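Local coordinates for protein serine hydrolase CCSP0084 (Cycloclasticus sp. P1, PDB 4I3F) that probably hydrolyses carbon-carbon bonds of meta-cleavage products from aromatic degradation and ester bonds, as a serine hydrolase of the alpha/beta hydrolase family, at residues His241-Thr246 against Asp264-Ala269. Residues are numbered along the deposited sequence; the frame is centred on the assembly and turned at random.
Sequences HQMLVT and DRIPNA
Met243 and Ala269 pair in parallel on two neighbouring strands, their CA atoms 4.4 Å apart. The backbone N of Met243 donates to Asn268 O over 3.0 Å, and Met243 O receives a CA-H...O contact from Ala269. Just before this pair, a water links the two segments, donating to His241 O and accepting from Asn268 N. A type I turn from Ile266 to Ala269 brings residues 264-269 to this register, and backbone bonds of Met243 and Val245 to Gln270 carry the pairing onward.

The side chains of Met243 and Ala269 emerge on the same face of the sheet, CB to CB at 4.0 Å. With CG anti to the backbone N (chi1 -176°), the methionine chain runs extended to SD, 3.8 Å from Ile266 CD1; the bend at its last torsion then brings the methyl CE to the same isoleucine, and the two side chains meet at roughly a right angle. Leu132 of helix 126-137 packs on both. At the solvent-facing end, the Gln242 amide lies over Asn268, Gln242 NE2 3.8 Å from Asn268 CG, their planes 29° apart; the amides meet in van der Waals contact, and Asn268 ND2 hydrogen-bonds to Ser240 O. An alanine in place of Gln242 would probably uncover the Asn268 CB and amide and deprive a water of the NE2 donor it accepts from.

The arrangement is that of a right-handed beta-alpha-beta crossover, in which helix 257-265 links strand 243-248 to the edge strand 269-274 of the alpha/beta hydrolase sheet.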
# COMPACT_ATOMS: atom_id res chain seq x y z
N HIS A 241 3.23 -18.04 3.27
CA HIS A 241 2.20 -17.44 4.11
C HIS A 241 0.79 -17.63 3.57
O HIS A 241 0.57 -17.57 2.35
CB HIS A 241 2.48 -15.95 4.28
CG HIS A 241 3.85 -15.66 4.82
ND1 HIS A 241 4.98 -15.68 4.02
CD2 HIS A 241 4.27 -15.36 6.07
CE1 HIS A 241 6.04 -15.41 4.77
NE2 HIS A 241 5.63 -15.21 6.01
N GLN A 242 -0.17 -17.86 4.47
CA GLN A 242 -1.58 -17.82 4.08
C GLN A 242 -1.90 -16.41 3.61
O GLN A 242 -1.59 -15.43 4.31
CB GLN A 242 -2.48 -18.20 5.26
CG GLN A 242 -2.16 -19.56 5.87
CD GLN A 242 -2.48 -20.71 4.93
OE1 GLN A 242 -3.43 -20.64 4.15
NE2 GLN A 242 -1.67 -21.77 4.99
N MET A 243 -2.49 -16.29 2.43
CA MET A 243 -2.63 -14.99 1.80
C MET A 243 -3.99 -14.82 1.15
O MET A 243 -4.59 -15.79 0.68
CB MET A 243 -1.53 -14.82 0.74
CG MET A 243 -1.49 -13.46 0.05
SD MET A 243 -0.23 -13.43 -1.23
CE MET A 243 1.28 -13.40 -0.27
N LEU A 244 -4.48 -13.58 1.16
CA LEU A 244 -5.64 -13.20 0.37
C LEU A 244 -5.25 -12.06 -0.56
O LEU A 244 -4.84 -10.98 -0.10
CB LEU A 244 -6.80 -12.76 1.28
CG LEU A 244 -8.04 -12.24 0.55
CD1 LEU A 244 -8.65 -13.29 -0.36
CD2 LEU A 244 -9.07 -11.75 1.57
N VAL A 245 -5.35 -12.30 -1.87
CA VAL A 245 -5.10 -11.25 -2.85
C VAL A 245 -6.44 -10.68 -3.28
O VAL A 245 -7.29 -11.42 -3.80
CB VAL A 245 -4.36 -11.80 -4.07
CG1 VAL A 245 -4.15 -10.71 -5.13
CG2 VAL A 245 -3.02 -12.43 -3.64
N THR A 246 -6.65 -9.39 -3.06
CA THR A 246 -7.88 -8.73 -3.51
C THR A 246 -7.55 -7.79 -4.64
O THR A 246 -6.46 -7.23 -4.70
CB THR A 246 -8.58 -7.97 -2.38
OG1 THR A 246 -7.78 -6.86 -1.94
CG2 THR A 246 -8.85 -8.91 -1.20
N ASP A 264 -1.34 -17.69 -9.24
CA ASP A 264 -0.86 -18.86 -9.98
C ASP A 264 0.48 -19.33 -9.42
O ASP A 264 0.89 -20.47 -9.67
CB ASP A 264 -0.71 -18.55 -11.47
CG ASP A 264 -0.55 -19.80 -12.32
OD1 ASP A 264 -1.37 -20.73 -12.19
OD2 ASP A 264 0.41 -19.86 -13.12
N ARG A 265 1.16 -18.47 -8.67
CA ARG A 265 2.54 -18.74 -8.26
C ARG A 265 2.76 -18.83 -6.75
O ARG A 265 3.72 -19.46 -6.31
CB ARG A 265 3.47 -17.69 -8.84
CG ARG A 265 3.72 -17.90 -10.31
CD ARG A 265 4.27 -16.66 -10.97
NE ARG A 265 4.55 -16.91 -12.38
CZ ARG A 265 3.63 -16.85 -13.34
NH1 ARG A 265 2.38 -16.53 -13.04
NH2 ARG A 265 3.98 -17.09 -14.59
N ILE A 266 1.90 -18.19 -5.97
CA ILE A 266 2.01 -18.21 -4.51
C ILE A 266 1.13 -19.34 -3.97
O ILE A 266 -0.08 -19.34 -4.17
CB ILE A 266 1.59 -16.84 -3.94
CG1 ILE A 266 2.51 -15.75 -4.50
CG2 ILE A 266 1.62 -16.84 -2.40
CD1 ILE A 266 2.11 -14.33 -4.11
N PRO A 267 1.74 -20.32 -3.28
CA PRO A 267 1.00 -21.56 -2.97
C PRO A 267 -0.26 -21.37 -2.13
O PRO A 267 -1.28 -21.98 -2.46
CB PRO A 267 2.04 -22.42 -2.22
CG PRO A 267 3.14 -21.50 -1.86
CD PRO A 267 3.15 -20.42 -2.89
N ASN A 268 -0.20 -20.59 -1.06
CA ASN A 268 -1.34 -20.51 -0.14
C ASN A 268 -2.16 -19.24 -0.27
O ASN A 268 -2.72 -18.75 0.71
CB ASN A 268 -0.86 -20.71 1.30
CG ASN A 268 -0.24 -22.07 1.50
OD1 ASN A 268 -0.87 -23.09 1.20
ND2 ASN A 268 1.00 -22.11 1.98
N ALA A 269 -2.25 -18.73 -1.49
CA ALA A 269 -2.97 -17.50 -1.76
C ALA A 269 -4.37 -17.76 -2.34
O ALA A 269 -4.51 -18.42 -3.38
CB ALA A 269 -2.17 -16.65 -2.72
O HOH W 1 1.70 -18.97 0.27
O HOH W 2 -2.78 -23.94 3.92